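Local coordinates for protein amidase, hydantoinase/carbamoylase family (Paraburkholderia phymatum, PDB 6C0D) that probably hydrolyses N-carbamoyl-L-amino acids as a zinc-dependent, homodimeric amidase of the peptidase M20 family, at residues P36-L41 with S90-T95; E194-Q199 with A378-V383. One frame throughout, in Å; residues are numbered along the deposited sequence. Where two conformers were deposited one is given.

Two contacts in series, neither nested nor crossed, show how distant pieces of chain are gathered near one metal site. From the N terminus, 36-41 is met by 90-95 after helix 45-60 and strands 64-67, 73-76 and 83-88, so interaction 1 closes a loop of 48 residues and ties the early strand 37-38 region to the loop just after the zinc ligand H89. The chain then supplies D100 and reaches strand 189-198. Interaction 2 pairs this strand with 378-384 across 178 residues, which include the long strand 210-227, and its H196 completes the protein ligands of the zinc. The centres of the two contacts lie about 18 Å apart.

Interaction 1 of 2, residues P36-L41 with S90-T95; sequences PGVVRL and SDTQPT
R40 and T92 hold each other at both ends in the tight half of this contact. The backbone N of R40 donates to T92 OG1 at 2.8 Å, and T92 N returns a bond to R40 O, also 2.8 Å, from well above that carbonyl plane. The threonine hydroxyl sits between its own N and carbonyl carbon (chi1 72°), where it can accept from R40 while donating its own hydrogen bond to Q93 O. At the far end of the bent R40 side chain, the guanidinium comes side-on to S90 O: NE and NH2 both reach this one oxygen, each at 2.8 Å and close to the guanidinium plane, and NH1 goes to F31 O. S90, thus clasped, and D91 follow the zinc ligand H89 in the His-x-Asp motif of the M20 family. D91 O bonds H89 ND1, its carboxylate turns to E135 N, and S90 OG bonds S130 OG. Toward the exposed Q93 and P94 no hydrogen bond crosses the contact; methyl groups meet carbonyl oxygens and the proline ring instead. V39 CG2 rests 3.3 Å from P94 O. L41 begins by pointing away, yet its CD2 swings back to within 3.3 Å of T92 O and, more loosely, 4.2 Å of P94 CD.

Interaction 2 of 2, residues E194-Q199 with A378-V383; sequences EPHIEQ and ACMLFV. With ZN (zinc ion), chain B.
The F382 ring has I197 O over one face, 4.2 Å above the ring plane and offset toward the rim. H196 O approaches F382 CD1 obliquely at 3.4 Å, and E198 CB does the same at CD2, its carboxylate turned 43° from the ring, with OE2 accepting from the backbone N of L203. The second flat group, the H196 imidazole, is held through both nitrogens: NE2 binds zinc at 2.1 Å, and ND1 donates almost straight (176°) to I197 O at 2.7 Å, in the ring plane and on a lone pair. That bond fixes the ring's rotation and probably makes NE2 a stronger metal donor. D100, H89 and two waters complete the zinc shell, and the H367 ring meets H196 obliquely. M380 lies alongside E194, pointing the same way; a bend at chi3 (76°) carries its CE to 3.7 Å from H196 CB. The E194 carboxylate turns to Y192 and S88. All this stands on two parallel strands of the M20 catalytic domain, where H196 N donates to L381 O (2.9 Å) and E198 N to V383 O (2.8 Å); of the bonds returned, V383 N to H196 O is regular and L381 N to E194 O weak. On the reverse face, the methyls I197 CG2 and V383 CG2 meet at 3.9 Å, and with P195 these residues pack on L103 and Y107 of helix 102-117.

Interaction 1 of 2, residues P36-L41 with S90-T95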
# COMPACT_ATOMS: atom_id res chain seq x y z
N PRO A 36 -1.36 27.01 -13.24
CA PRO A 36 -2.24 27.64 -12.25
C PRO A 36 -1.56 27.97 -10.93
O PRO A 36 -2.20 28.55 -10.05
CB PRO A 36 -3.33 26.58 -12.04
CG PRO A 36 -2.59 25.29 -12.21
CD PRO A 36 -1.52 25.54 -13.26
N GLY A 37 -0.28 27.63 -10.77
CA GLY A 37 0.39 27.87 -9.51
C GLY A 37 1.74 28.54 -9.65
O GLY A 37 2.02 29.22 -10.64
N VAL A 38 2.59 28.35 -8.64
CA VAL A 38 3.89 29.00 -8.56
C VAL A 38 4.91 27.98 -8.08
O VAL A 38 4.67 27.26 -7.10
CB VAL A 38 3.87 30.22 -7.61
CG1 VAL A 38 5.27 30.72 -7.35
CG2 VAL A 38 3.00 31.33 -8.19
N VAL A 39 6.04 27.90 -8.76
CA VAL A 39 7.15 27.04 -8.35
C VAL A 39 8.30 27.96 -7.99
O VAL A 39 8.91 28.59 -8.87
CB VAL A 39 7.54 26.04 -9.44
CG1 VAL A 39 8.83 25.31 -9.04
CG2 VAL A 39 6.41 25.06 -9.66
N ARG A 40 8.60 28.06 -6.69
CA ARG A 40 9.59 29.03 -6.23
C ARG A 40 10.24 28.45 -4.97
O ARG A 40 9.94 28.85 -3.83
CB ARG A 40 8.95 30.40 -5.98
CG ARG A 40 9.93 31.53 -5.79
CD ARG A 40 9.26 32.89 -5.90
NE ARG A 40 8.28 33.10 -4.84
CZ ARG A 40 7.01 33.42 -5.03
NH1 ARG A 40 6.54 33.60 -6.26
NH2 ARG A 40 6.20 33.58 -3.99
N LEU A 41 11.13 27.48 -5.17
CA LEU A 41 11.79 26.81 -4.05
C LEU A 41 12.88 27.70 -3.46
O LEU A 41 13.60 28.38 -4.19
CB LEU A 41 12.39 25.48 -4.50
CG LEU A 41 11.48 24.49 -5.24
CD1 LEU A 41 12.16 23.14 -5.37
CD2 LEU A 41 10.13 24.37 -4.56
N SER A 90 7.76 33.48 1.32
CA SER A 90 7.49 33.56 -0.11
C SER A 90 8.07 32.40 -0.90
O SER A 90 7.97 32.40 -2.13
CB SER A 90 7.99 34.90 -0.68
OG SER A 90 9.39 35.05 -0.46
N ASP A 91 8.66 31.40 -0.23
CA ASP A 91 9.05 30.17 -0.90
C ASP A 91 7.85 29.24 -0.99
O ASP A 91 6.89 29.35 -0.23
CB ASP A 91 10.20 29.47 -0.16
CG ASP A 91 9.79 28.94 1.23
OD1 ASP A 91 9.36 29.74 2.09
OD2 ASP A 91 9.92 27.73 1.47
N THR A 92 7.92 28.31 -1.93
CA THR A 92 6.83 27.38 -2.17
C THR A 92 7.32 25.94 -2.04
O THR A 92 8.53 25.67 -2.00
CB THR A 92 6.22 27.56 -3.57
OG1 THR A 92 7.14 27.06 -4.54
CG2 THR A 92 5.91 29.03 -3.84
N GLN A 93 6.36 25.04 -1.97
CA GLN A 93 6.59 23.63 -2.24
C GLN A 93 6.67 23.43 -3.75
O GLN A 93 6.42 24.35 -4.52
CB GLN A 93 5.47 22.81 -1.62
CG GLN A 93 5.83 22.24 -0.28
CD GLN A 93 4.61 21.97 0.56
OE1 GLN A 93 3.48 22.12 0.09
NE2 GLN A 93 4.83 21.58 1.81
N PRO A 94 7.04 22.23 -4.21
CA PRO A 94 7.05 22.00 -5.67
C PRO A 94 5.71 22.25 -6.34
O PRO A 94 5.68 22.67 -7.51
CB PRO A 94 7.48 20.53 -5.78
CG PRO A 94 8.33 20.32 -4.59
CD PRO A 94 7.69 21.12 -3.49
N THR A 95 4.60 22.03 -5.64
CA THR A 95 3.28 22.31 -6.17
C THR A 95 2.61 23.45 -5.39
O THR A 95 1.56 23.24 -4.78
CB THR A 95 2.40 21.06 -6.10
OG1 THR A 95 2.29 20.63 -4.74
CG2 THR A 95 3.00 19.93 -6.93

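Interaction 2 of 2, residues E194-Q199 with A378-V383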
# COMPACT_ATOMS: atom_id res chain seq x y z
N GLU A 194 0.93 37.37 11.37
CA GLU A 194 1.07 36.62 10.11
C GLU A 194 -0.29 36.39 9.47
O GLU A 194 -1.02 35.46 9.87
CB GLU A 194 1.78 35.27 10.33
CG GLU A 194 1.95 34.53 8.98
CD GLU A 194 3.00 33.43 9.02
OE1 GLU A 194 3.66 33.25 10.07
OE2 GLU A 194 3.15 32.75 7.98
N PRO A 195 -0.67 37.15 8.44
CA PRO A 195 -1.86 36.78 7.66
C PRO A 195 -1.55 35.58 6.79
O PRO A 195 -0.42 35.41 6.32
CB PRO A 195 -2.12 38.03 6.79
CG PRO A 195 -1.18 39.14 7.36
CD PRO A 195 -0.01 38.36 7.91
N HIS A 196 -2.55 34.73 6.56
CA HIS A 196 -2.33 33.54 5.74
C HIS A 196 -3.66 33.08 5.14
O HIS A 196 -4.72 33.29 5.74
CB HIS A 196 -1.71 32.42 6.60
CG HIS A 196 -0.94 31.39 5.83
ND1 HIS A 196 -1.55 30.39 5.10
CD2 HIS A 196 0.40 31.17 5.72
CE1 HIS A 196 -0.63 29.62 4.55
NE2 HIS A 196 0.56 30.08 4.90
N ILE A 197 -3.62 32.42 3.97
CA ILE A 197 -4.83 31.81 3.44
C ILE A 197 -5.13 30.54 4.23
O ILE A 197 -4.25 29.95 4.88
CB ILE A 197 -4.69 31.47 1.94
CG1 ILE A 197 -3.54 30.48 1.75
CG2 ILE A 197 -4.49 32.72 1.12
CD1 ILE A 197 -3.62 29.69 0.45
N GLU A 198 -6.37 30.09 4.13
CA GLU A 198 -6.75 28.72 4.48
C GLU A 198 -7.62 28.16 3.36
O GLU A 198 -8.74 28.63 3.16
CB GLU A 198 -7.51 28.67 5.81
CG GLU A 198 -7.65 27.24 6.28
CD GLU A 198 -8.86 26.96 7.14
OE1 GLU A 198 -8.61 26.41 8.23
OE2 GLU A 198 -10.04 27.23 6.74
N GLN A 199 -7.10 27.16 2.66
CA GLN A 199 -7.84 26.37 1.67
C GLN A 199 -8.48 25.12 2.28
O GLN A 199 -9.38 24.54 1.66
CB GLN A 199 -6.89 25.97 0.53
CG GLN A 199 -7.46 25.11 -0.59
CD GLN A 199 -6.40 24.70 -1.59
OE1 GLN A 199 -6.43 25.12 -2.75
NE2 GLN A 199 -5.45 23.88 -1.16
N ALA A 378 2.47 36.72 19.26
CA ALA A 378 2.20 36.48 17.84
C ALA A 378 0.71 36.24 17.62
O ALA A 378 -0.01 35.81 18.52
CB ALA A 378 2.99 35.26 17.33
N CYS A 379 0.26 36.51 16.39
CA CYS A 379 -1.13 36.22 16.03
C CYS A 379 -1.20 35.93 14.53
O CYS A 379 -0.28 36.24 13.77
CB CYS A 379 -2.06 37.37 16.42
SG CYS A 379 -1.72 38.89 15.51
N MET A 380 -2.29 35.27 14.13
CA MET A 380 -2.53 35.00 12.72
C MET A 380 -3.95 35.39 12.33
O MET A 380 -4.88 35.29 13.13
CB MET A 380 -2.33 33.51 12.37
CG MET A 380 -0.89 33.05 12.56
SD MET A 380 -0.64 31.41 11.80
CE MET A 380 -0.56 31.83 10.05
N LEU A 381 -4.10 35.79 11.06
CA LEU A 381 -5.40 36.13 10.49
C LEU A 381 -5.56 35.32 9.22
O LEU A 381 -4.67 35.35 8.37
CB LEU A 381 -5.48 37.63 10.17
CG LEU A 381 -6.86 38.12 9.73
CD1 LEU A 381 -7.73 38.21 10.99
CD2 LEU A 381 -6.76 39.47 9.03
N PHE A 382 -6.69 34.61 9.08
CA PHE A 382 -6.95 33.76 7.92
C PHE A 382 -7.97 34.40 6.97
O PHE A 382 -8.91 35.06 7.41
CB PHE A 382 -7.50 32.39 8.34
CG PHE A 382 -6.45 31.40 8.79
CD1 PHE A 382 -5.10 31.70 8.72
CD2 PHE A 382 -6.83 30.18 9.32
CE1 PHE A 382 -4.15 30.78 9.13
CE2 PHE A 382 -5.88 29.23 9.72
CZ PHE A 382 -4.54 29.54 9.62
N VAL A 383 -7.75 34.20 5.67
CA VAL A 383 -8.76 34.45 4.64
C VAL A 383 -9.04 33.13 3.94
O VAL A 383 -8.16 32.26 3.87
CB VAL A 383 -8.34 35.53 3.63
CG1 VAL A 383 -8.18 36.87 4.33
CG2 VAL A 383 -7.08 35.12 2.89
ZN ZN B . 2.35 29.07 4.28
O HOH W 1 2.37 26.96 4.35
O HOH W 2 2.83 29.15 6.48